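Local coordinates for dihydroorotate dehydrogenase (Schistosoma mansoni, PDB 6UY4), which probably catalyses the quinone-dependent oxidation of (S)-dihydroorotate to orotate in de novo pyrimidine synthesis, with flavin mononucleotide as cofactor, at residues F129-R140 / E280-I289; P327-S335 / G347-S356. All blocks are in the same frame, centred on the assembly; numbering follows the deposited sequence.

Contact 1 (F129-R140 / E280-I289); sequences FRWTEKEAVVNR and EAVACGAAPI. With FMN (flavin mononucleotide), chain G; QLA (2-[(4-fluorophenyl)amino]-3-hydroxynaphthalene-1,4-dione), chain B; GOL (glycerol), chain E.
The apolar part of this contact starts with the Phe129 ring, one face of which lies against the Gly285-Ala286 backbone. Ala286 CA stands 3.8 Å from the Phe129 ring centroid and 16° off the ring normal, which defines a CH-pi contact over the face, and Gly285 O sits above the same face near the rim. Ala286 CB fits between Phe129 CD2 and Val138 CG1, while Cys284 SG reaches Val138 CG2 at 3.7 Å. Trp131, with CG anti to the backbone N (chi1 -167°), swings its indole along the end of helix 278-282: Trp131 CZ3 meets Glu280 CB at 3.6 Å, and Ala283 CB lies 3.9 Å from Trp131 CZ2 and as near to CE2 and NE1. Glu280 O stands over one indole face and Lys134 CG over the opposite one, both offset toward the rim.

Strands 128-131 and 136-139 form a beta hairpin, paired by Phe129 N to Val138 O at 2.9 Å and closed by a G1 beta bulge in which Glu135 and Ala136 both face Trp131. The segment 280-289 packs on the side of this hairpin that bears Phe129 and Val138. From the other side Arg130 sends NE and NH1 to O3 of the bound naphthoquinone inhibitor, and Asn139 lies against the flavin.

The polar contact belongs to Arg140. Its NH1 donates to Ala286 O at 3.1 Å, with an N-H...O angle of 169°, the oxygen lying in the guanidinium plane and the nitrogen on a carbonyl lone pair. The same NH1 also bonds Tyr299 O, its stronger partner. Ile289 CG1 covers one guanidinium face and Phe129 CE2 the opposite one.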
loop_
_atom_site.group_PDB
_atom_site.type_symbol
_atom_site.label_atom_id
_atom_site.label_comp_id
_atom_site.label_asym_id
_atom_site.label_seq_id
_atom_site.Cartn_x
_atom_site.Cartn_y
_atom_site.Cartn_z
ATOM N N PHE A 129 -11.785 -5.353 -10.552
ATOM C CA PHE A 129 -13.014 -6.126 -10.431
ATOM C C PHE A 129 -13.369 -6.292 -8.962
ATOM O O PHE A 129 -12.504 -6.620 -8.145
ATOM C CB PHE A 129 -12.865 -7.499 -11.098
ATOM C CG PHE A 129 -12.330 -7.434 -12.500
ATOM C CD1 PHE A 129 -13.184 -7.239 -13.572
ATOM C CD2 PHE A 129 -10.973 -7.563 -12.745
ATOM C CE1 PHE A 129 -12.693 -7.175 -14.862
ATOM C CE2 PHE A 129 -10.477 -7.500 -14.033
ATOM C CZ PHE A 129 -11.338 -7.307 -15.092
ATOM N N ARG A 130 -14.639 -6.070 -8.633
ATOM C CA ARG A 130 -15.122 -6.224 -7.268
ATOM C C ARG A 130 -15.555 -7.662 -7.017
ATOM O O ARG A 130 -16.160 -8.301 -7.881
ATOM C CB ARG A 130 -16.301 -5.289 -6.993
ATOM C CG ARG A 130 -16.043 -3.816 -7.248
ATOM C CD ARG A 130 -17.200 -2.988 -6.707
ATOM N NE ARG A 130 -17.100 -1.573 -7.055
ATOM C CZ ARG A 130 -17.795 -0.993 -8.027
ATOM N NH1 ARG A 130 -17.642 0.301 -8.273
ATOM N NH2 ARG A 130 -18.647 -1.706 -8.752
ATOM N N TRP A 131 -15.248 -8.161 -5.821
ATOM C CA TRP A 131 -15.746 -9.448 -5.334
ATOM C C TRP A 131 -16.495 -9.158 -4.038
ATOM O O TRP A 131 -16.000 -9.424 -2.941
ATOM C CB TRP A 131 -14.610 -10.459 -5.131
ATOM C CG TRP A 131 -15.086 -11.871 -4.943
ATOM C CD1 TRP A 131 -16.378 -12.308 -4.940
ATOM C CD2 TRP A 131 -14.271 -13.031 -4.735
ATOM N NE1 TRP A 131 -16.420 -13.667 -4.741
ATOM C CE2 TRP A 131 -15.139 -14.135 -4.612
ATOM C CE3 TRP A 131 -12.892 -13.245 -4.639
ATOM C CZ2 TRP A 131 -14.673 -15.432 -4.399
ATOM C CZ3 TRP A 131 -12.433 -14.533 -4.428
ATOM C CH2 TRP A 131 -13.321 -15.609 -4.310
ATOM N N THR A 132 -17.704 -8.604 -4.178
ATOM C CA THR A 132 -18.450 -8.121 -3.021
ATOM C C THR A 132 -18.874 -9.256 -2.095
ATOM O O THR A 132 -19.044 -9.037 -0.890
ATOM C CB THR A 132 -19.676 -7.332 -3.488
ATOM O OG1 THR A 132 -19.297 -6.448 -4.551
ATOM C CG2 THR A 132 -20.257 -6.511 -2.346
ATOM N N GLU A 133 -19.039 -10.469 -2.632
ATOM C CA GLU A 133 -19.455 -11.595 -1.801
ATOM C C GLU A 133 -18.443 -11.893 -0.703
ATOM O O GLU A 133 -18.807 -12.444 0.343
ATOM C CB GLU A 133 -19.675 -12.834 -2.671
ATOM N N LYS A 134 -17.176 -11.538 -0.915
ATOM C CA LYS A 134 -16.129 -11.756 0.074
ATOM C C LYS A 134 -15.472 -10.457 0.526
ATOM O O LYS A 134 -14.454 -10.505 1.228
ATOM C CB LYS A 134 -15.066 -12.713 -0.480
ATOM C CG LYS A 134 -15.607 -14.069 -0.905
ATOM N N GLU A 135 -16.034 -9.306 0.155
ATOM C CA GLU A 135 -15.438 -7.998 0.438
ATOM C C GLU A 135 -13.990 -7.948 -0.047
ATOM O O GLU A 135 -13.071 -7.567 0.681
ATOM C CB GLU A 135 -15.533 -7.653 1.925
ATOM C CG GLU A 135 -16.956 -7.504 2.446
ATOM C CD GLU A 135 -17.003 -6.974 3.867
ATOM O OE1 GLU A 135 -15.980 -6.429 4.333
ATOM O OE2 GLU A 135 -18.061 -7.104 4.519
ATOM N N ALA A 136 -13.795 -8.344 -1.302
ATOM C CA ALA A 136 -12.473 -8.458 -1.896
ATOM C C ALA A 136 -12.434 -7.721 -3.228
ATOM O O ALA A 136 -13.467 -7.377 -3.810
ATOM C CB ALA A 136 -12.075 -9.927 -2.092
ATOM N N VAL A 137 -11.215 -7.480 -3.706
ATOM C CA VAL A 137 -10.972 -6.821 -4.985
ATOM C C VAL A 137 -9.833 -7.542 -5.692
ATOM O O VAL A 137 -8.825 -7.893 -5.070
ATOM C CB VAL A 137 -10.641 -5.322 -4.806
ATOM C CG1 VAL A 137 -10.250 -4.693 -6.137
ATOM C CG2 VAL A 137 -11.819 -4.574 -4.198
ATOM N N VAL A 138 -10.000 -7.774 -6.992
ATOM C CA VAL A 138 -8.954 -8.321 -7.851
ATOM C C VAL A 138 -8.576 -7.249 -8.865
ATOM O O VAL A 138 -9.437 -6.753 -9.603
ATOM C CB VAL A 138 -9.408 -9.609 -8.555
ATOM C CG1 VAL A 138 -8.346 -10.076 -9.539
ATOM C CG2 VAL A 138 -9.713 -10.695 -7.534
ATOM N N ASN A 139 -7.293 -6.888 -8.904
ATOM C CA ASN A 139 -6.819 -5.814 -9.765
ATOM C C ASN A 139 -5.552 -6.237 -10.495
ATOM O O ASN A 139 -4.764 -7.044 -9.993
ATOM C CB ASN A 139 -6.543 -4.530 -8.966
ATOM C CG ASN A 139 -5.124 -4.470 -8.424
ATOM O OD1 ASN A 139 -4.223 -3.928 -9.065
ATOM N ND2 ASN A 139 -4.920 -5.031 -7.236
ATOM N N ARG A 140 -5.368 -5.672 -11.689
ATOM C CA ARG A 140 -4.156 -5.848 -12.482
ATOM C C ARG A 140 -3.846 -4.525 -13.186
ATOM O O ARG A 140 -3.727 -4.442 -14.405
ATOM C CB ARG A 140 -4.306 -6.998 -13.478
ATOM C CG ARG A 140 -5.582 -6.957 -14.307
ATOM C CD ARG A 140 -5.526 -7.957 -15.453
ATOM N NE ARG A 140 -6.740 -7.936 -16.266
ATOM C CZ ARG A 140 -7.744 -8.799 -16.136
ATOM N NH1 ARG A 140 -7.683 -9.758 -15.222
ATOM N NH2 ARG A 140 -8.808 -8.703 -16.921
ATOM N N GLU A 280 -11.231 -18.108 -8.182
ATOM C CA GLU A 280 -11.444 -16.824 -7.524
ATOM C C GLU A 280 -11.616 -15.697 -8.534
ATOM O O GLU A 280 -12.266 -14.689 -8.232
ATOM C CB GLU A 280 -10.280 -16.519 -6.580
ATOM C CG GLU A 280 -10.193 -17.443 -5.374
ATOM C CD GLU A 280 -8.883 -17.302 -4.622
ATOM O OE1 GLU A 280 -7.896 -16.837 -5.230
ATOM O OE2 GLU A 280 -8.841 -17.654 -3.425
ATOM N N ALA A 281 -11.055 -15.850 -9.734
ATOM C CA ALA A 281 -11.128 -14.788 -10.731
ATOM C C ALA A 281 -12.447 -14.813 -11.493
ATOM O O ALA A 281 -13.004 -13.755 -11.809
ATOM C CB ALA A 281 -9.949 -14.894 -11.697
ATOM N N VAL A 282 -12.965 -16.006 -11.801
ATOM C CA VAL A 282 -14.228 -16.096 -12.522
ATOM C C VAL A 282 -15.403 -15.666 -11.655
ATOM O O VAL A 282 -16.456 -15.292 -12.186
ATOM C CB VAL A 282 -14.456 -17.522 -13.061
ATOM C CG1 VAL A 282 -13.327 -17.926 -13.997
ATOM C CG2 VAL A 282 -14.589 -18.515 -11.917
ATOM N N ALA A 283 -15.251 -15.702 -10.329
ATOM C CA ALA A 283 -16.346 -15.330 -9.442
ATOM C C ALA A 283 -16.595 -13.828 -9.422
ATOM O O ALA A 283 -17.687 -13.401 -9.031
ATOM C CB ALA A 283 -16.067 -15.828 -8.024
ATOM N N CYS A 284 -15.619 -13.022 -9.834
ATOM C CA CYS A 284 -15.746 -11.573 -9.797
ATOM C C CYS A 284 -15.571 -10.914 -11.157
ATOM O O CYS A 284 -15.593 -9.680 -11.235
ATOM C CB CYS A 284 -14.735 -10.977 -8.807
ATOM S SG CYS A 284 -13.009 -11.338 -9.195
ATOM N N GLY A 285 -15.399 -11.689 -12.224
ATOM C CA GLY A 285 -15.233 -11.136 -13.550
ATOM C C GLY A 285 -13.801 -10.913 -13.983
ATOM O O GLY A 285 -13.579 -10.434 -15.102
ATOM N N ALA A 286 -12.822 -11.239 -13.135
ATOM C CA ALA A 286 -11.425 -11.088 -13.521
ATOM C C ALA A 286 -11.015 -12.074 -14.605
ATOM O O ALA A 286 -10.056 -11.808 -15.336
ATOM C CB ALA A 286 -10.521 -11.252 -12.299
ATOM N N ALA A 287 -11.715 -13.201 -14.723
ATOM C CA ALA A 287 -11.449 -14.195 -15.748
ATOM C C ALA A 287 -12.740 -14.525 -16.485
ATOM O O ALA A 287 -13.813 -14.564 -15.870
ATOM C CB ALA A 287 -10.852 -15.473 -15.142
ATOM N N PRO A 288 -12.674 -14.769 -17.803
ATOM C CA PRO A 288 -11.447 -14.755 -18.607
ATOM C C PRO A 288 -11.027 -13.351 -19.033
ATOM O O PRO A 288 -11.789 -12.399 -18.862
ATOM C CB PRO A 288 -11.830 -15.593 -19.825
ATOM C CG PRO A 288 -13.284 -15.319 -19.998
ATOM C CD PRO A 288 -13.849 -15.156 -18.607
ATOM N N ILE A 289 -9.823 -13.235 -19.576
ATOM C CA ILE A 289 -9.306 -11.963 -20.077
ATOM C C ILE A 289 -9.719 -11.835 -21.536
ATOM O O ILE A 289 -9.414 -12.734 -22.336
ATOM C CB ILE A 289 -7.782 -11.882 -19.927
ATOM C CG1 ILE A 289 -7.376 -12.141 -18.475
ATOM C CG2 ILE A 289 -7.276 -10.523 -20.387
ATOM C CD1 ILE A 289 -5.880 -12.134 -18.247
HETATM N N1 FMN G . 0.426 -1.538 -3.747
HETATM C C2 FMN G . 1.569 -0.853 -4.108
HETATM O O2 FMN G . 2.605 -1.001 -3.461
HETATM N N3 FMN G . 1.555 -0.001 -5.192
HETATM C C4 FMN G . 0.397 0.171 -5.924
HETATM O O4 FMN G . 0.385 0.930 -6.891
HETATM C C4A FMN G . -0.756 -0.517 -5.565
HETATM N N5 FMN G . -1.915 -0.351 -6.292
HETATM C C5A FMN G . -3.060 -1.031 -5.933
HETATM C C6 FMN G . -4.226 -0.856 -6.670
HETATM C C7 FMN G . -5.383 -1.540 -6.317
HETATM C C7M FMN G . -6.639 -1.348 -7.117
HETATM C C8 FMN G . -5.374 -2.400 -5.223
HETATM C C8M FMN G . -6.622 -3.139 -4.838
HETATM C C9 FMN G . -4.206 -2.574 -4.487
HETATM C C9A FMN G . -3.046 -1.890 -4.838
HETATM N N10 FMN G . -1.881 -2.056 -4.108
HETATM C C10 FMN G . -0.738 -1.374 -4.472
HETATM C "C1'" FMN G . -1.836 -2.979 -2.928
HETATM C "C2'" FMN G . -2.255 -2.246 -1.659
HETATM O "O2'" FMN G . -1.461 -1.094 -1.487
HETATM C "C3'" FMN G . -2.092 -3.140 -0.437
HETATM O "O3'" FMN G . -0.787 -3.673 -0.413
HETATM C "C4'" FMN G . -3.103 -4.282 -0.415
HETATM O "O4'" FMN G . -4.244 -3.956 -1.178
HETATM C "C5'" FMN G . -3.517 -4.534 1.025
HETATM O "O5'" FMN G . -4.630 -5.390 1.084
HETATM P P FMN G . -6.014 -4.814 1.663
HETATM O O1P FMN G . -7.017 -5.939 1.687
HETATM O O2P FMN G . -5.810 -4.248 3.048
HETATM O O3P FMN G . -6.508 -3.732 0.736
HETATM C C1 QLA B . -12.400 2.750 -5.356
HETATM O O1 QLA B . -11.295 3.252 -5.250
HETATM C C2 QLA B . -13.596 3.559 -4.971
HETATM O O2 QLA B . -13.363 4.815 -4.617
HETATM C C3 QLA B . -14.883 2.973 -4.983
HETATM O O3 QLA B . -16.240 1.163 -5.744
HETATM C C4 QLA B . -15.914 4.436 -3.257
HETATM C C5 QLA B . -15.056 4.138 -2.208
HETATM C C6 QLA B . -15.029 4.926 -1.070
HETATM C C7 QLA B . -15.855 6.013 -1.013
HETATM C C8 QLA B . -16.705 6.350 -2.029
HETATM C C9 QLA B . -16.729 5.555 -3.163
HETATM C C10 QLA B . -15.073 1.614 -5.601
HETATM C C11 QLA B . -13.878 0.836 -5.981
HETATM C C12 QLA B . -14.037 -0.459 -6.457
HETATM C C13 QLA B . -12.932 -1.207 -6.811
HETATM C C14 QLA B . -11.657 -0.668 -6.693
HETATM C C15 QLA B . -11.487 0.617 -6.223
HETATM C C16 QLA B . -12.596 1.376 -5.860
HETATM F F1 QLA B . -15.829 6.792 0.103
HETATM N N1 QLA B . -15.925 3.627 -4.429
HETATM C C1 GOL E . -19.425 -9.436 -7.358
HETATM O O1 GOL E . -19.292 -8.066 -7.135
HETATM C C2 GOL E . -19.110 -9.681 -8.854
HETATM O O2 GOL E . -19.252 -11.016 -9.204
HETATM C C3 GOL E . -20.092 -8.767 -9.623
HETATM O O3 GOL E . -19.880 -9.003 -10.979
#

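Contact 2 (P327-S335 / G347-S356). With FMN (flavin mononucleotide), chain G.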
loop_
_atom_site.group_PDB
_atom_site.type_symbol
_atom_site.label_atom_id
_atom_site.label_comp_id
_atom_site.label_asym_id
_atom_site.label_seq_id
_atom_site.Cartn_x
_atom_site.Cartn_y
_atom_site.Cartn_z
ATOM N N PRO A 327 11.080 -1.485 12.142
ATOM C CA PRO A 327 9.617 -1.381 12.189
ATOM C C PRO A 327 8.965 -2.079 11.005
ATOM O O PRO A 327 9.531 -2.171 9.914
ATOM C CB PRO A 327 9.367 0.131 12.148
ATOM C CG PRO A 327 10.635 0.740 12.643
ATOM C CD PRO A 327 11.729 -0.163 12.166
ATOM N N LEU A 328 7.751 -2.572 11.235
ATOM C CA LEU A 328 6.980 -3.270 10.218
ATOM C C LEU A 328 5.608 -2.627 10.081
ATOM O O LEU A 328 5.045 -2.110 11.049
ATOM C CB LEU A 328 6.828 -4.757 10.554
ATOM C CG LEU A 328 8.129 -5.535 10.746
ATOM C CD1 LEU A 328 7.832 -6.977 11.117
ATOM C CD2 LEU A 328 8.981 -5.467 9.490
ATOM N N ILE A 329 5.073 -2.668 8.864
ATOM C CA ILE A 329 3.754 -2.129 8.557
ATOM C C ILE A 329 2.891 -3.282 8.067
ATOM O O ILE A 329 3.099 -3.797 6.960
ATOM C CB ILE A 329 3.817 -1.001 7.519
ATOM C CG1 ILE A 329 4.653 0.165 8.048
ATOM C CG2 ILE A 329 2.417 -0.535 7.157
ATOM C CD1 ILE A 329 4.669 1.372 7.130
ATOM N N GLY A 330 1.930 -3.695 8.889
ATOM C CA GLY A 330 1.027 -4.764 8.513
ATOM C C GLY A 330 -0.087 -4.291 7.604
ATOM O O GLY A 330 -0.892 -3.437 7.988
ATOM N N VAL A 331 -0.142 -4.830 6.389
ATOM C CA VAL A 331 -1.142 -4.445 5.403
ATOM C C VAL A 331 -1.783 -5.707 4.845
ATOM O O VAL A 331 -1.108 -6.726 4.654
ATOM C CB VAL A 331 -0.533 -3.600 4.262
ATOM C CG1 VAL A 331 -1.624 -2.867 3.503
ATOM C CG2 VAL A 331 0.491 -2.616 4.804
ATOM N N GLY A 332 -3.087 -5.643 4.590
ATOM C CA GLY A 332 -3.767 -6.752 3.951
ATOM C C GLY A 332 -4.951 -7.308 4.712
ATOM O O GLY A 332 -4.784 -8.018 5.708
ATOM N N GLY A 333 -6.156 -6.996 4.244
ATOM C CA GLY A 333 -7.355 -7.602 4.788
ATOM C C GLY A 333 -7.847 -7.035 6.097
ATOM O O GLY A 333 -8.635 -7.693 6.782
ATOM N N ILE A 334 -7.414 -5.835 6.472
ATOM C CA ILE A 334 -7.884 -5.206 7.702
ATOM C C ILE A 334 -9.275 -4.638 7.440
ATOM O O ILE A 334 -9.434 -3.697 6.660
ATOM C CB ILE A 334 -6.922 -4.118 8.186
ATOM C CG1 ILE A 334 -5.615 -4.740 8.674
ATOM C CG2 ILE A 334 -7.564 -3.294 9.291
ATOM C CD1 ILE A 334 -4.639 -3.733 9.227
ATOM N N SER A 335 -10.287 -5.210 8.095
ATOM C CA SER A 335 -11.655 -4.727 7.975
ATOM C C SER A 335 -12.270 -4.265 9.288
ATOM O O SER A 335 -13.305 -3.589 9.255
ATOM C CB SER A 335 -12.557 -5.812 7.366
ATOM O OG SER A 335 -12.172 -6.111 6.036
ATOM N N GLY A 347 3.812 -8.144 15.304
ATOM C CA GLY A 347 5.109 -7.519 15.136
ATOM C C GLY A 347 5.081 -6.218 14.360
ATOM O O GLY A 347 6.130 -5.612 14.122
ATOM N N ALA A 348 3.892 -5.772 13.964
ATOM C CA ALA A 348 3.757 -4.558 13.173
ATOM C C ALA A 348 3.692 -3.333 14.075
ATOM O O ALA A 348 3.108 -3.373 15.162
ATOM C CB ALA A 348 2.510 -4.622 12.291
ATOM N N SER A 349 4.307 -2.242 13.617
ATOM C CA SER A 349 4.218 -0.961 14.303
ATOM C C SER A 349 3.211 -0.017 13.664
ATOM O O SER A 349 2.714 0.888 14.342
ATOM C CB SER A 349 5.593 -0.282 14.343
ATOM O OG SER A 349 6.520 -1.054 15.087
ATOM N N LEU A 350 2.909 -0.210 12.384
ATOM C CA LEU A 350 1.876 0.536 11.683
ATOM C C LEU A 350 1.017 -0.444 10.898
ATOM O O LEU A 350 1.408 -1.588 10.655
ATOM C CB LEU A 350 2.477 1.588 10.740
ATOM C CG LEU A 350 3.265 2.727 11.388
ATOM C CD1 LEU A 350 3.891 3.621 10.328
ATOM C CD2 LEU A 350 2.371 3.538 12.312
ATOM N N VAL A 351 -0.172 0.014 10.504
ATOM C CA VAL A 351 -1.090 -0.796 9.714
ATOM C C VAL A 351 -1.685 0.062 8.606
ATOM O O VAL A 351 -1.861 1.274 8.758
ATOM C CB VAL A 351 -2.208 -1.424 10.578
ATOM C CG1 VAL A 351 -1.635 -2.477 11.516
ATOM C CG2 VAL A 351 -2.952 -0.354 11.357
ATOM N N GLN A 352 -1.990 -0.581 7.480
ATOM C CA GLN A 352 -2.571 0.090 6.326
ATOM C C GLN A 352 -3.706 -0.757 5.767
ATOM O O GLN A 352 -3.786 -1.964 6.008
ATOM C CB GLN A 352 -1.527 0.357 5.233
ATOM C CG GLN A 352 -0.411 1.302 5.644
ATOM C CD GLN A 352 0.675 1.418 4.590
ATOM O OE1 GLN A 352 0.619 0.763 3.549
ATOM N NE2 GLN A 352 1.673 2.252 4.858
ATOM N N LEU A 353 -4.586 -0.104 5.009
ATOM C CA LEU A 353 -5.734 -0.773 4.415
ATOM C C LEU A 353 -6.038 -0.136 3.067
ATOM O O LEU A 353 -5.480 0.903 2.702
ATOM C CB LEU A 353 -6.955 -0.717 5.344
ATOM C CG LEU A 353 -7.453 0.654 5.816
ATOM C CD1 LEU A 353 -8.486 1.241 4.860
ATOM C CD2 LEU A 353 -8.017 0.562 7.226
ATOM N N TYR A 354 -6.945 -0.772 2.328
ATOM C CA TYR A 354 -7.334 -0.294 1.007
ATOM C C TYR A 354 -8.724 -0.807 0.659
ATOM O O TYR A 354 -9.648 -0.017 0.441
ATOM C CB TYR A 354 -6.315 -0.745 -0.046
ATOM C CG TYR A 354 -6.447 -0.090 -1.407
ATOM C CD1 TYR A 354 -5.409 0.664 -1.931
ATOM C CD2 TYR A 354 -7.598 -0.239 -2.176
ATOM C CE1 TYR A 354 -5.514 1.256 -3.170
ATOM C CE2 TYR A 354 -7.712 0.357 -3.415
ATOM C CZ TYR A 354 -6.667 1.103 -3.908
ATOM O OH TYR A 354 -6.772 1.696 -5.145
ATOM N N THR A 355 -8.875 -2.131 0.602
ATOM C CA THR A 355 -10.131 -2.717 0.144
ATOM C C THR A 355 -11.272 -2.414 1.105
ATOM O O THR A 355 -12.391 -2.112 0.671
ATOM C CB THR A 355 -9.968 -4.225 -0.040
ATOM O OG1 THR A 355 -8.921 -4.482 -0.984
ATOM C CG2 THR A 355 -11.259 -4.841 -0.545
ATOM N N SER A 356 -11.016 -2.485 2.413
ATOM C CA SER A 356 -12.055 -2.154 3.379
ATOM C C SER A 356 -12.489 -0.700 3.274
ATOM O O SER A 356 -13.614 -0.372 3.664
ATOM C CB SER A 356 -11.578 -2.456 4.799
ATOM O OG SER A 356 -10.371 -1.776 5.085
HETATM N N1 FMN G . 0.426 -1.538 -3.747
HETATM C C2 FMN G . 1.569 -0.853 -4.108
HETATM O O2 FMN G . 2.605 -1.001 -3.461
HETATM N N3 FMN G . 1.555 -0.001 -5.192
HETATM C C4 FMN G . 0.397 0.171 -5.924
HETATM O O4 FMN G . 0.385 0.930 -6.891
HETATM C C4A FMN G . -0.756 -0.517 -5.565
HETATM N N5 FMN G . -1.915 -0.351 -6.292
HETATM C C5A FMN G . -3.060 -1.031 -5.933
HETATM C C6 FMN G . -4.226 -0.856 -6.670
HETATM C C7 FMN G . -5.383 -1.540 -6.317
HETATM C C7M FMN G . -6.639 -1.348 -7.117
HETATM C C8 FMN G . -5.374 -2.400 -5.223
HETATM C C8M FMN G . -6.622 -3.139 -4.838
HETATM C C9 FMN G . -4.206 -2.574 -4.487
HETATM C C9A FMN G . -3.046 -1.890 -4.838
HETATM N N10 FMN G . -1.881 -2.056 -4.108
HETATM C C10 FMN G . -0.738 -1.374 -4.472
HETATM C "C1'" FMN G . -1.836 -2.979 -2.928
HETATM C "C2'" FMN G . -2.255 -2.246 -1.659
HETATM O "O2'" FMN G . -1.461 -1.094 -1.487
HETATM C "C3'" FMN G . -2.092 -3.140 -0.437
HETATM O "O3'" FMN G . -0.787 -3.673 -0.413
HETATM C "C4'" FMN G . -3.103 -4.282 -0.415
HETATM O "O4'" FMN G . -4.244 -3.956 -1.178
HETATM C "C5'" FMN G . -3.517 -4.534 1.025
HETATM O "O5'" FMN G . -4.630 -5.390 1.084
HETATM P P FMN G . -6.014 -4.814 1.663
HETATM O O1P FMN G . -7.017 -5.939 1.687
HETATM O O2P FMN G . -5.810 -4.248 3.048
HETATM O O3P FMN G . -6.508 -3.732 0.736
HETATM O O HOH W 1 7.508 -3.053 14.090
#
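The Gln352 side chain crosses those of Ile329 and Val331 at a slant, and it can be followed outward. CB touches Val331 CG2 at 3.6 Å; CG, anti to the carbonyl carbon (chi1 -64°), comes to Ile329 CG2 at 3.7 Å. The chain runs on extended, so CD keeps Ile329 CG2 as its nearest neighbour across the strands while OE1 turns to Val331 CG2 and NE2 to the Ile329 methyls. NE2 finds its polar partners in Glu111 and His109, both on strand 109-115.

Strands 328-331 and 350-353 run parallel, their axes 30° apart, as the two strands of a beta-alpha-beta crossover through helix 337-346 in the TIM barrel. The ladder evidence is Gly330 N to Leu350 O at 2.8 Å and Gln352 N to Gly330 O at 3.1 Å, so one glycine both donates and accepts. Leu328 O takes two donors, Ser349 N and Leu350 N. Ile329 and Leu350 project side by side from the Gln352 face of the sheet; Val351 projects from the other face, where the Ile334 side chain crosses it at about a right angle and its CD1 meets Val351 CB at 3.6 Å.

Beyond the strands, Ser356 OG donates to Ile334 O at 2.7 Å, nearly in line with the C=O bond. This ties the start of helix 355-360 to the loop after Val331. On these two ends sits the flavin phosphate: Gly333 N donates to O1P at 2.9 Å, and Thr355 gives both its N and its OG1 to O3P. Three uncharged donors make four bonds, the one from Gly333 N to O2P being weak, which implies that the phosphate is gripped here by directional hydrogen bonds, with the N-terminus of helix 355-360 probably adding a favourable dipole.

Contact 1 closes before contact 2 opens along the chain, and their centres lie about 21 Å apart. Contact 2 belongs to the eight-stranded parallel barrel sheet, joining two of its adjacent strands; in contact 1 the hairpin 129-140 belongs to the four-stranded antiparallel sheet, in which 128-131 is one of the two outer strands, with 280-289 packed on it. Both touch flavin mononucleotide, contact 1 through Asn139 at the ring system and contact 2 chiefly at the phosphate. They also meet directly: Thr355 CG2 lies 3.7 Å from Val137 CG2 and 3.5 Å from Glu135 O. The hairpin, which reaches both inhibitor and flavin, is thus packed against the element that binds the flavin phosphate.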